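Side-chain contacts in sugar phosphate isomerase/epimerase (Parabacteroides distasonis, PDB 3L23), which probably acts as a metal-dependent sugar isomerase or epimerase and binds a magnesium ion within a xylose isomerase-like TIM barrel: residues A[36-40]-A[41-45]; A[60-63]-A[64-67]; A[246-249]-A[250-253]; A[281-284]-A[285-289]; A[289-292]-A[293-296]. All blocks are in the same frame, centred on the assembly; numbering follows the deposited sequence.

The five local contacts illustrate how a TIM barrel finishes, starts and decorates its outer helices. Contacts 4 and 5 share helix 285-298: the first caps its start with a threonine, the second sets a surface salt bridge against a buried face of Cys292, Ala293 and Leu296. Contact 1 ends helix 31-40 with a Schellman motif and packs on helix 285-298, whereas contact 3, a beta turn in the loop after strand 238-243, touches the same helix, meeting residues of contacts 4 and 5. Contact 2 stands apart on helix 61-70. Each is partly buried; in contacts 2 and 5 apolar groups serve the inward face and charged ones the outer, whereas contact 4 also buries a hydrogen-bonded amide.

Contact 1. Residues A[36-40]-A[41-45]; sequences RKVKD and MGYSK. With EDO (1,2-ethanediol), chain F.
Lys37, on the last turn of helix 31-40, offers its carbonyl O to Met41 N at 2.9 Å. Val38 follows with two working branches. Its CG1 meets Tyr43 CB at 3.7 Å, the two side chains crossing at about a right angle, while CG2 reaches Met41 CE at 4.1 Å; a bend at the end of the selenomethionine (chi3 -72°) turns that methyl back to the helix. Val38 O lies in the plane of the Tyr43 ring, at its edge, and accepts a weak bond from Tyr43 N at 3.4 Å. Lys39 O is reached by Gly42 N at 2.9 Å. These two backward bonds, with the positive phi of Gly42, form a Schellman motif that ends the helix. Lys39 CD rests 3.5 Å from Tyr43 O, and its ammonium goes on to Gly72 O. Beyond the turn, Lys45 NZ donates to both ethanediol hydroxyls, O2 at 2.7 Å and O1 at 2.9 Å, besides its salt bridge to Asp271. With an alanine here, Asp271 would probably be left without its cationic mate. The turn leads into strand 45-52, with Val38 and Tyr43 on Leu17 of strand 16-18, Met41 against Phe286 of helix 285-298, and Tyr43 OH hydrogen-bonded to Val289 O.

Contact 2. Residues A[60-63]-A[64-67]; sequences PMMD and FKKM
Met67 folds back on Asp63, one turn earlier, and packs closely against it. Its CG lies 3.4 Å from Asp63 O, and the bend at the end of the chain (chi3 -79°) returns the methyl CE to 3.6 Å from the same oxygen, which also accepts Met67 N at 3.0 Å. A single carbonyl is thus gripped by one N-H and flanked by two carbons of a selenomethionine. Phe64 shares this close-packed side: its CB sits 3.5 Å from Met61 O, and because CG is anti to the backbone N (chi1 -175°) the ring is carried away from the turn to Ile19, Tyr27, Ile56 and Val59. Met67 in turn touches Ala32 and Leu35 of helix 31-40. All this is the first stretch of helix 61-70, with Pro60 as the N-cap residue; its carbonyl O takes Phe64 N at 3.1 Å, beginning the i to i+4 ladder. The helix belongs to the beta-alpha-beta crossover of the barrel between parallel strands 45-52 and 74-79, and lies away from the metal site. The other side is looser and faces solvent. There Met62 and Lys65 run side by side, pointing the same way, and meet at Met62 CE and Lys65 CD, 3.9 Å apart. The methyl is brought round by bends about the CB-CG and CG-SE bonds, whereas Lys65 stays extended until its last bond, where it bends and NZ pairs with Glu69. Lys66 carries its own ammonium forward to Asp70.

Contact 3. Residues A[246-249]-A[250-253]; sequences RAVF and GQSG
Val248 and Gln251 face each other across a type II beta turn, closed by the bond from Gln251 N to Val248 O at 3.2 Å. Beside the turn bond the side chains cross at a slant: the extended Gln251 chain lays its amide against the valine, with NE2 3.7 Å from Val248 CG1 and CD 3.8 Å from Val248 CB. Gln251 was modelled in two conformers, so this contact of amide and valine is uncertain. A water, subject to the same doubt, bridges the two residues, accepting from Val248 N at 3.0 Å and donating to Gln251 OE1 at 3.1 Å. The corner of the turn is Gly250, whose positive phi (82°) would drive a side chain's first carbon into Phe249 O. Further along, Arg246 CB and Ser252 CB come to 4.2 Å where the two arms of the loop approach.

The next shell fixes these pieces. Asp245 spans the turn with both carboxylate oxygens, one accepting Gly250 N and the other bonded to Ser252 OG, while Arg246 NE, in one of two modelled conformers, donates to Tyr218 OH. Val248 leans on Met279 and Asp291. The Phe249 ring meets that of Phe257 with planes at about 45°, and its side chain lies about 6 Å from that of the magnesium ligand Glu275, placing this loop after strand 238-243 near the metal site. On helix 285-298, Phe249 CD2 comes within 3.6 Å of Cys292 O.

Contact 4. Residues A[281-284]-A[285-289]; sequences DGRT and QFAGV
Thr284 turns OG1 between its own backbone N and carbonyl carbon (chi1 67°), which aims the hydroxyl oxygen at Ala287, while a bend in Arg283 (chi3 72°) swings the guanidinium alongside the same alanine. Thr284 is the N-cap residue of helix 285-298, and its OG1 accepts Ala287 N in a capping bond at 3.0 Å, with an N-H...O angle of 154°. The same oxygen lies 3.3 Å from Ala287 CB, so the methyl packs closely against its cap. Thr284 O meanwhile takes Gly288 N at 3.2 Å, the first rung of the helical ladder. The two remaining leading N-H groups, of Gln285 and Phe286, are taken by the carboxylate of Glu25, so three donors of the opening turn have side-chain acceptors. Negative charge there is likely to suit the positive end of the helix dipole.

Arg283 NH2 reaches Ala287 CB obliquely at 3.6 Å, with Gly288 N above one face of the guanidinium, toward its rim; NH1 continues to a salt bridge with Asp291, one turn beyond Ala287. Gln285 is buried, its NE2 donating to Ser21 O and Glu277 O and its OE1 accepting Met279 N; its side chain lies about 8 Å from that of the magnesium ligand Glu275. A water ties the residue before the cap to this amide, donating to Arg283 O at 2.8 Å and to Gln285 OE1 at 2.8 Å.

Contact 5. Residues A[289-292]-A[293-296]; sequences VKDC and ADYL
Four successive i to i+4 bonds, from Val289 O to Ala293 N through to Cys292 O and Leu296 N, make this a regular turn of alpha helix, with Asp294 N meeting Lys290 O at 2.9 Å. Over that rung the same two residues join again through their side chains. Lys290 is bent twice, at chi2 (67°) and at chi4 (59°), so that its ammonium doubles back to the carboxylate of Asp294. NZ donates to OD2 of Asp294 at 2.8 Å on the syn lone pair, the side of the other oxygen, and more weakly to OD1 at 3.3 Å; both oxygens thus share one cation. Asp291 brings a like charge close, its OD1 4.4 Å from Asp294 OD2 and its other oxygen held by Arg283. A water lies between the two carboxylates and donates to Asp291 OD1 at 2.6 Å and to Asp294 OD2 at 2.6 Å, which probably eases the repulsion. Were Asp294 replaced by a leucine, Lys290 NZ would probably lose its anionic mate and turn freely, and the water would keep one of its two acceptors. On the buried side, Leu296 CG packs 3.6 Å from Cys292 O. The Cys292 side chain is about 8 Å from that of the magnesium ligand Glu275. With Cys292 and Leu296 against Val274 of strand 272-274, Ala293 against Tyr43, and the charges on the outer face, this is an amphipathic helix packed on the outside of a TIM barrel.

Contact 1. Residues A[36-40]-A[41-45]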
loop_
_atom_site.group_PDB
_atom_site.type_symbol
_atom_site.label_atom_id
_atom_site.label_comp_id
_atom_site.label_asym_id
_atom_site.label_seq_id
_atom_site.Cartn_x
_atom_site.Cartn_y
_atom_site.Cartn_z
ATOM N N ARG A 36 18.460 -12.196 -1.695
ATOM C CA ARG A 36 18.485 -13.625 -2.050
ATOM C C ARG A 36 17.654 -14.476 -1.093
ATOM O O ARG A 36 16.951 -15.418 -1.534
ATOM C CB ARG A 36 19.908 -14.163 -2.139
ATOM C CG ARG A 36 20.686 -13.599 -3.317
ATOM C CD ARG A 36 21.944 -14.392 -3.613
ATOM N NE ARG A 36 22.936 -14.411 -2.530
ATOM C CZ ARG A 36 23.890 -13.492 -2.345
ATOM N NH1 ARG A 36 24.043 -12.449 -3.144
ATOM N NH2 ARG A 36 24.729 -13.644 -1.342
ATOM N N LYS A 37 17.710 -14.150 0.198
ATOM C CA LYS A 37 16.886 -14.862 1.207
ATOM C C LYS A 37 15.402 -14.652 0.947
ATOM O O LYS A 37 14.600 -15.564 1.115
ATOM C CB LYS A 37 17.271 -14.472 2.645
ATOM C CG LYS A 37 16.510 -15.272 3.771
ATOM C CD LYS A 37 17.209 -15.240 5.184
ATOM C CE LYS A 37 16.480 -16.169 6.230
ATOM N NZ LYS A 37 17.340 -16.471 7.494
ATOM N N VAL A 38 15.016 -13.446 0.532
ATOM C CA VAL A 38 13.634 -13.151 0.150
ATOM C C VAL A 38 13.175 -14.077 -0.999
ATOM O O VAL A 38 12.124 -14.706 -0.912
ATOM C CB VAL A 38 13.449 -11.670 -0.232
ATOM C CG1 VAL A 38 12.098 -11.437 -0.876
ATOM C CG2 VAL A 38 13.619 -10.798 1.030
ATOM N N LYS A 39 14.006 -14.183 -2.024
ATOM C CA LYS A 39 13.740 -15.098 -3.121
ATOM C C LYS A 39 13.639 -16.535 -2.615
ATOM O O LYS A 39 12.707 -17.250 -2.963
ATOM C CB LYS A 39 14.830 -15.025 -4.201
ATOM C CG LYS A 39 14.563 -15.950 -5.393
ATOM C CD LYS A 39 13.438 -15.450 -6.294
ATOM C CE LYS A 39 13.307 -16.395 -7.506
ATOM N NZ LYS A 39 12.487 -15.770 -8.568
ATOM N N ASP A 40 14.579 -16.958 -1.773
ATOM C CA ASP A 40 14.602 -18.344 -1.285
ATOM C C ASP A 40 13.387 -18.699 -0.437
ATOM O O ASP A 40 13.006 -19.870 -0.383
ATOM C CB ASP A 40 15.893 -18.629 -0.506
ATOM C CG ASP A 40 17.138 -18.647 -1.395
ATOM O OD1 ASP A 40 17.015 -18.791 -2.640
ATOM O OD2 ASP A 40 18.270 -18.560 -0.837
HETATM N N MSE A 41 12.808 -17.712 0.233
HETATM C CA MSE A 41 11.568 -17.909 1.007
HETATM C C MSE A 41 10.328 -18.088 0.115
HETATM O O MSE A 41 9.262 -18.462 0.624
HETATM C CB MSE A 41 11.346 -16.734 1.997
HETATM C CG MSE A 41 12.366 -16.680 3.107
HETATM SE SE MSE A 41 11.858 -15.372 4.442
HETATM C CE MSE A 41 12.209 -13.745 3.477
ATOM N N GLY A 42 10.452 -17.808 -1.178
ATOM C CA GLY A 42 9.374 -18.054 -2.146
ATOM C C GLY A 42 8.716 -16.817 -2.714
ATOM O O GLY A 42 7.686 -16.925 -3.365
ATOM N N TYR A 43 9.298 -15.639 -2.479
ATOM C CA TYR A 43 8.772 -14.395 -3.013
ATOM C C TYR A 43 9.381 -14.069 -4.369
ATOM O O TYR A 43 10.533 -14.322 -4.596
ATOM C CB TYR A 43 9.050 -13.233 -2.042
ATOM C CG TYR A 43 8.336 -13.395 -0.736
ATOM C CD1 TYR A 43 6.989 -13.056 -0.615
ATOM C CD2 TYR A 43 8.962 -13.959 0.376
ATOM C CE1 TYR A 43 6.310 -13.243 0.567
ATOM C CE2 TYR A 43 8.245 -14.150 1.593
ATOM C CZ TYR A 43 6.925 -13.751 1.673
ATOM O OH TYR A 43 6.167 -13.913 2.839
ATOM N N SER A 44 8.602 -13.438 -5.247
ATOM C CA SER A 44 9.108 -13.035 -6.558
ATOM C C SER A 44 8.927 -11.564 -6.937
ATOM O O SER A 44 9.611 -11.069 -7.841
ATOM C CB SER A 44 8.408 -13.904 -7.605
ATOM O OG SER A 44 7.008 -13.670 -7.492
ATOM N N LYS A 45 8.001 -10.901 -6.256
ATOM C CA LYS A 45 7.575 -9.553 -6.534
ATOM C C LYS A 45 7.675 -8.676 -5.282
ATOM O O LYS A 45 7.302 -9.093 -4.176
ATOM C CB LYS A 45 6.114 -9.576 -7.048
ATOM C CG LYS A 45 5.984 -10.247 -8.405
ATOM C CD LYS A 45 4.585 -10.781 -8.699
ATOM C CE LYS A 45 3.560 -9.676 -8.918
ATOM N NZ LYS A 45 2.226 -10.232 -9.441
HETATM C C1 EDO F . 1.558 -11.644 -6.250
HETATM O O1 EDO F . 1.499 -10.269 -6.682
HETATM C C2 EDO F . 0.630 -12.504 -7.090
HETATM O O2 EDO F . 1.119 -12.478 -8.420
HETATM O O HOH W 1 10.981 -17.570 -5.150
#

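Contact 2. Residues A[60-63]-A[64-67]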
loop_
_atom_site.group_PDB
_atom_site.type_symbol
_atom_site.label_atom_id
_atom_site.label_comp_id
_atom_site.label_asym_id
_atom_site.label_seq_id
_atom_site.Cartn_x
_atom_site.Cartn_y
_atom_site.Cartn_z
ATOM N N PRO A 60 21.086 3.787 -2.948
ATOM C CA PRO A 60 20.728 4.427 -4.221
ATOM C C PRO A 60 19.806 3.522 -5.024
ATOM O O PRO A 60 20.059 2.314 -5.135
ATOM C CB PRO A 60 22.076 4.626 -4.894
ATOM C CG PRO A 60 23.004 4.833 -3.766
ATOM C CD PRO A 60 22.546 3.819 -2.729
HETATM N N MSE A 61 18.702 4.097 -5.505
HETATM C CA MSE A 61 17.578 3.283 -5.953
HETATM C C MSE A 61 17.931 2.310 -7.093
HETATM O O MSE A 61 17.449 1.189 -7.111
HETATM C CB MSE A 61 16.383 4.168 -6.326
HETATM C CG MSE A 61 16.583 4.974 -7.571
HETATM SE SE MSE A 61 15.098 6.146 -7.912
HETATM C CE MSE A 61 15.588 6.635 -9.732
HETATM N N MSE A 62 18.758 2.740 -8.038
HETATM C CA MSE A 62 19.108 1.860 -9.139
HETATM C C MSE A 62 20.010 0.707 -8.667
HETATM O O MSE A 62 19.971 -0.383 -9.232
HETATM C CB MSE A 62 19.731 2.654 -10.286
HETATM C CG MSE A 62 18.809 3.767 -10.845
HETATM SE SE MSE A 62 17.063 3.176 -11.419
HETATM C CE MSE A 62 17.629 2.101 -12.859
ATOM N N ASP A 63 20.830 0.941 -7.645
ATOM C CA ASP A 63 21.632 -0.130 -7.042
ATOM C C ASP A 63 20.762 -1.164 -6.308
ATOM O O ASP A 63 21.036 -2.356 -6.333
ATOM C CB ASP A 63 22.674 0.447 -6.077
ATOM C CG ASP A 63 23.699 1.321 -6.773
ATOM O OD1 ASP A 63 23.959 1.131 -7.978
ATOM O OD2 ASP A 63 24.279 2.198 -6.110
ATOM N N PHE A 64 19.731 -0.692 -5.614
ATOM C CA PHE A 64 18.760 -1.571 -4.990
ATOM C C PHE A 64 18.031 -2.400 -6.054
ATOM O O PHE A 64 17.910 -3.621 -5.931
ATOM C CB PHE A 64 17.733 -0.771 -4.168
ATOM C CG PHE A 64 16.773 -1.627 -3.395
ATOM C CD1 PHE A 64 15.621 -2.128 -3.983
ATOM C CD2 PHE A 64 16.997 -1.931 -2.060
ATOM C CE1 PHE A 64 14.732 -2.901 -3.278
ATOM C CE2 PHE A 64 16.098 -2.698 -1.348
ATOM C CZ PHE A 64 14.980 -3.208 -1.960
ATOM N N LYS A 65 17.581 -1.749 -7.107
ATOM C CA LYS A 65 16.929 -2.436 -8.219
ATOM C C LYS A 65 17.805 -3.561 -8.781
ATOM O O LYS A 65 17.326 -4.672 -8.960
ATOM C CB LYS A 65 16.567 -1.439 -9.311
ATOM C CG LYS A 65 15.802 -2.045 -10.496
ATOM C CD LYS A 65 15.526 -0.944 -11.531
ATOM C CE LYS A 65 14.664 -1.442 -12.711
ATOM N NZ LYS A 65 15.434 -2.296 -13.623
ATOM N N LYS A 66 19.077 -3.271 -9.048
ATOM C CA LYS A 66 19.981 -4.280 -9.562
ATOM C C LYS A 66 20.128 -5.430 -8.579
ATOM O O LYS A 66 20.119 -6.592 -9.003
ATOM C CB LYS A 66 21.362 -3.697 -9.962
ATOM C CG LYS A 66 22.351 -4.831 -10.418
ATOM C CD LYS A 66 23.487 -4.469 -11.265
ATOM C CE LYS A 66 24.313 -5.757 -11.638
ATOM N NZ LYS A 66 23.472 -6.899 -12.205
HETATM N N MSE A 67 20.278 -5.149 -7.282
HETATM C CA MSE A 67 20.449 -6.259 -6.314
HETATM C C MSE A 67 19.191 -7.128 -6.245
HETATM O O MSE A 67 19.265 -8.338 -6.158
HETATM C CB MSE A 67 20.873 -5.732 -4.928
HETATM C CG MSE A 67 22.285 -5.184 -4.914
HETATM SE SE MSE A 67 22.913 -4.769 -3.115
HETATM C CE MSE A 67 22.010 -3.074 -2.906
#

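Contact 3. Residues A[246-249]-A[250-253]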
loop_
_atom_site.group_PDB
_atom_site.type_symbol
_atom_site.label_atom_id
_atom_site.label_comp_id
_atom_site.label_asym_id
_atom_site.label_seq_id
_atom_site.Cartn_x
_atom_site.Cartn_y
_atom_site.Cartn_z
ATOM N N ARG A 246 -3.032 -10.490 11.888
ATOM C CA ARG A 246 -2.470 -9.866 13.089
ATOM C C ARG A 246 -0.955 -10.049 13.113
ATOM O O ARG A 246 -0.187 -9.096 13.403
ATOM C CB ARG A 246 -3.110 -10.470 14.319
ATOM C CG ARG A 246 -2.525 -10.085 15.664
ATOM C CD ARG A 246 -2.403 -8.612 15.907
ATOM N NE ARG A 246 -3.666 -7.881 15.803
ATOM C CZ ARG A 246 -4.544 -7.667 16.781
ATOM N NH1 ARG A 246 -4.395 -8.168 17.995
ATOM N NH2 ARG A 246 -5.613 -6.933 16.509
ATOM N N ALA A 247 -0.532 -11.280 12.804
ATOM C CA ALA A 247 0.891 -11.637 12.707
ATOM C C ALA A 247 1.044 -12.719 11.648
ATOM O O ALA A 247 0.673 -12.489 10.518
ATOM C CB ALA A 247 1.444 -12.078 14.063
ATOM N N VAL A 248 1.578 -13.898 11.974
ATOM C CA VAL A 248 1.684 -14.926 10.952
ATOM C C VAL A 248 0.291 -15.351 10.459
ATOM O O VAL A 248 -0.637 -15.574 11.261
ATOM C CB VAL A 248 2.488 -16.152 11.461
ATOM C CG1 VAL A 248 2.411 -17.273 10.445
ATOM C CG2 VAL A 248 3.926 -15.682 11.763
ATOM N N PHE A 249 0.167 -15.474 9.132
ATOM C CA PHE A 249 -1.096 -15.842 8.511
ATOM C C PHE A 249 -1.704 -17.087 9.137
ATOM O O PHE A 249 -1.023 -18.115 9.351
ATOM C CB PHE A 249 -0.958 -16.101 7.024
ATOM C CG PHE A 249 -0.506 -14.937 6.198
ATOM C CD1 PHE A 249 -0.507 -13.618 6.663
ATOM C CD2 PHE A 249 -0.093 -15.167 4.922
ATOM C CE1 PHE A 249 -0.099 -12.592 5.852
ATOM C CE2 PHE A 249 0.293 -14.153 4.089
ATOM C CZ PHE A 249 0.258 -12.869 4.521
ATOM N N GLY A 250 -3.000 -16.995 9.445
ATOM C CA GLY A 250 -3.745 -18.117 9.970
ATOM C C GLY A 250 -3.646 -18.419 11.440
ATOM O O GLY A 250 -4.262 -19.340 11.902
ATOM N N GLN A 251 -2.888 -17.644 12.192
ATOM C CA GLN A 251 -2.704 -17.926 13.626
ATOM C C GLN A 251 -3.612 -17.133 14.558
ATOM O O GLN A 251 -3.592 -17.355 15.759
ATOM C CB GLN A 251 -1.228 -17.716 13.983
ATOM C CG GLN A 251 -0.355 -18.748 13.220
ATOM C CD GLN A 251 1.070 -18.847 13.700
ATOM O OE1 GLN A 251 1.510 -18.129 14.614
ATOM N NE2 GLN A 251 1.826 -19.748 13.067
ATOM N N SER A 252 -4.452 -16.273 13.996
ATOM C CA SER A 252 -5.399 -15.497 14.789
ATOM C C SER A 252 -6.784 -15.991 14.455
ATOM O O SER A 252 -6.961 -16.807 13.542
ATOM C CB SER A 252 -5.306 -14.016 14.431
ATOM O OG SER A 252 -6.008 -13.745 13.259
ATOM N N GLY A 253 -7.777 -15.472 15.158
ATOM C CA GLY A 253 -9.171 -15.764 14.850
ATOM C C GLY A 253 -9.816 -14.863 13.828
ATOM O O GLY A 253 -11.000 -14.992 13.546
HETATM O O HOH W 2 2.348 -15.187 14.628
#

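Contact 4. Residues A[281-284]-A[285-289]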
loop_
_atom_site.group_PDB
_atom_site.type_symbol
_atom_site.label_atom_id
_atom_site.label_comp_id
_atom_site.label_asym_id
_atom_site.label_seq_id
_atom_site.Cartn_x
_atom_site.Cartn_y
_atom_site.Cartn_z
ATOM N N ASP A 281 5.906 -11.661 19.464
ATOM C CA ASP A 281 6.409 -12.764 20.285
ATOM C C ASP A 281 7.944 -12.936 20.358
ATOM O O ASP A 281 8.443 -14.008 20.708
ATOM C CB ASP A 281 5.757 -14.068 19.785
ATOM C CG ASP A 281 6.042 -14.359 18.325
ATOM O OD1 ASP A 281 6.798 -13.590 17.700
ATOM O OD2 ASP A 281 5.485 -15.355 17.795
ATOM N N GLY A 282 8.686 -11.896 20.012
ATOM C CA GLY A 282 10.143 -11.920 20.129
ATOM C C GLY A 282 10.894 -12.492 18.927
ATOM O O GLY A 282 12.133 -12.508 18.918
ATOM N N ARG A 283 10.155 -12.989 17.953
ATOM C CA ARG A 283 10.736 -13.569 16.765
ATOM C C ARG A 283 11.168 -12.461 15.792
ATOM O O ARG A 283 10.661 -11.333 15.845
ATOM C CB ARG A 283 9.751 -14.497 16.085
ATOM C CG ARG A 283 9.249 -15.698 16.896
ATOM C CD ARG A 283 8.218 -16.473 16.125
ATOM N NE ARG A 283 8.816 -17.204 15.014
ATOM C CZ ARG A 283 8.183 -17.660 13.941
ATOM N NH1 ARG A 283 6.900 -17.416 13.712
ATOM N NH2 ARG A 283 8.858 -18.308 13.033
ATOM N N THR A 284 12.074 -12.805 14.884
ATOM C CA THR A 284 12.472 -11.865 13.830
ATOM C C THR A 284 11.417 -11.714 12.749
ATOM O O THR A 284 10.558 -12.564 12.570
ATOM C CB THR A 284 13.778 -12.303 13.124
ATOM O OG1 THR A 284 13.572 -13.527 12.375
ATOM C CG2 THR A 284 14.912 -12.409 14.148
ATOM N N GLN A 285 11.477 -10.606 12.020
ATOM C CA GLN A 285 10.603 -10.411 10.873
ATOM C C GLN A 285 10.885 -11.431 9.767
ATOM O O GLN A 285 9.957 -11.932 9.120
ATOM C CB GLN A 285 10.746 -8.997 10.308
ATOM C CG GLN A 285 10.395 -7.849 11.268
ATOM C CD GLN A 285 9.014 -8.005 11.865
ATOM O OE1 GLN A 285 8.912 -8.221 13.058
ATOM N NE2 GLN A 285 7.964 -7.865 11.057
ATOM N N PHE A 286 12.167 -11.770 9.541
ATOM C CA PHE A 286 12.484 -12.775 8.503
ATOM C C PHE A 286 11.798 -14.113 8.824
ATOM O O PHE A 286 11.294 -14.768 7.920
ATOM C CB PHE A 286 13.986 -12.960 8.275
ATOM C CG PHE A 286 14.535 -12.156 7.110
ATOM C CD1 PHE A 286 14.539 -12.684 5.815
ATOM C CD2 PHE A 286 15.076 -10.895 7.312
ATOM C CE1 PHE A 286 15.063 -11.951 4.750
ATOM C CE2 PHE A 286 15.593 -10.167 6.241
ATOM C CZ PHE A 286 15.580 -10.728 4.954
ATOM N N ALA A 287 11.798 -14.502 10.100
ATOM C CA ALA A 287 11.184 -15.757 10.528
ATOM C C ALA A 287 9.672 -15.716 10.254
ATOM O O ALA A 287 9.104 -16.649 9.696
ATOM C CB ALA A 287 11.520 -16.054 12.018
ATOM N N GLY A 288 9.008 -14.636 10.638
ATOM C CA GLY A 288 7.576 -14.524 10.413
ATOM C C GLY A 288 7.222 -14.434 8.942
ATOM O O GLY A 288 6.225 -14.999 8.510
ATOM N N VAL A 289 8.004 -13.686 8.162
ATOM C CA VAL A 289 7.796 -13.592 6.714
ATOM C C VAL A 289 7.912 -14.968 6.010
ATOM O O VAL A 289 7.139 -15.289 5.089
ATOM C CB VAL A 289 8.731 -12.513 6.096
ATOM C CG1 VAL A 289 8.790 -12.621 4.562
ATOM C CG2 VAL A 289 8.250 -11.107 6.533
HETATM O O HOH W 3 10.899 -8.668 14.960
#

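Contact 5. Residues A[289-292]-A[293-296]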
loop_
_atom_site.group_PDB
_atom_site.type_symbol
_atom_site.label_atom_id
_atom_site.label_comp_id
_atom_site.label_asym_id
_atom_site.label_seq_id
_atom_site.Cartn_x
_atom_site.Cartn_y
_atom_site.Cartn_z
ATOM N N VAL A 289 8.004 -13.686 8.162
ATOM C CA VAL A 289 7.796 -13.592 6.714
ATOM C C VAL A 289 7.912 -14.968 6.010
ATOM O O VAL A 289 7.139 -15.289 5.089
ATOM C CB VAL A 289 8.731 -12.513 6.096
ATOM C CG1 VAL A 289 8.790 -12.621 4.562
ATOM C CG2 VAL A 289 8.250 -11.107 6.533
ATOM N N LYS A 290 8.846 -15.785 6.452
ATOM C CA LYS A 290 8.929 -17.166 5.965
ATOM C C LYS A 290 7.651 -17.941 6.213
ATOM O O LYS A 290 7.114 -18.580 5.300
ATOM C CB LYS A 290 10.089 -17.869 6.657
ATOM C CG LYS A 290 10.279 -19.376 6.340
ATOM C CD LYS A 290 10.682 -19.601 4.885
ATOM C CE LYS A 290 11.343 -20.991 4.621
ATOM N NZ LYS A 290 10.414 -22.150 5.004
ATOM N N ASP A 291 7.143 -17.845 7.433
ATOM C CA ASP A 291 5.951 -18.566 7.823
ATOM C C ASP A 291 4.736 -18.110 6.991
ATOM O O ASP A 291 3.873 -18.929 6.626
ATOM C CB ASP A 291 5.670 -18.388 9.313
ATOM C CG ASP A 291 6.615 -19.180 10.211
ATOM O OD1 ASP A 291 7.399 -20.049 9.732
ATOM O OD2 ASP A 291 6.541 -18.974 11.437
ATOM N N CYS A 292 4.663 -16.808 6.712
ATOM C CA CYS A 292 3.605 -16.279 5.825
ATOM C C CYS A 292 3.679 -16.879 4.396
ATOM O O CYS A 292 2.667 -17.252 3.813
ATOM C CB CYS A 292 3.624 -14.765 5.762
ATOM S SG CYS A 292 3.148 -13.975 7.348
ATOM N N ALA A 293 4.882 -16.959 3.822
ATOM C CA ALA A 293 5.072 -17.563 2.512
ATOM C C ALA A 293 4.647 -19.013 2.553
ATOM O O ALA A 293 3.960 -19.474 1.655
ATOM C CB ALA A 293 6.570 -17.469 2.068
ATOM N N ASP A 294 5.042 -19.730 3.602
ATOM C CA ASP A 294 4.769 -21.151 3.715
ATOM C C ASP A 294 3.267 -21.386 3.801
ATOM O O ASP A 294 2.758 -22.318 3.214
ATOM C CB ASP A 294 5.471 -21.760 4.936
ATOM C CG ASP A 294 6.992 -21.877 4.774
ATOM O OD1 ASP A 294 7.451 -21.812 3.626
ATOM O OD2 ASP A 294 7.710 -22.061 5.817
ATOM N N TYR A 295 2.542 -20.513 4.489
ATOM C CA TYR A 295 1.094 -20.604 4.545
ATOM C C TYR A 295 0.515 -20.539 3.147
ATOM O O TYR A 295 -0.317 -21.363 2.775
ATOM C CB TYR A 295 0.539 -19.481 5.436
ATOM C CG TYR A 295 -0.957 -19.409 5.477
ATOM C CD1 TYR A 295 -1.666 -18.711 4.516
ATOM C CD2 TYR A 295 -1.668 -20.022 6.491
ATOM C CE1 TYR A 295 -3.038 -18.668 4.521
ATOM C CE2 TYR A 295 -3.062 -19.932 6.532
ATOM C CZ TYR A 295 -3.730 -19.241 5.538
ATOM O OH TYR A 295 -5.110 -19.149 5.524
ATOM N N LEU A 296 0.953 -19.568 2.346
ATOM C CA LEU A 296 0.399 -19.396 1.002
ATOM C C LEU A 296 0.786 -20.554 0.078
ATOM O O LEU A 296 -0.014 -21.012 -0.738
ATOM C CB LEU A 296 0.855 -18.065 0.400
ATOM C CG LEU A 296 0.415 -16.781 1.096
ATOM C CD1 LEU A 296 1.060 -15.575 0.417
ATOM C CD2 LEU A 296 -1.119 -16.641 1.147
HETATM O O HOH W 4 6.919 -22.189 8.254
#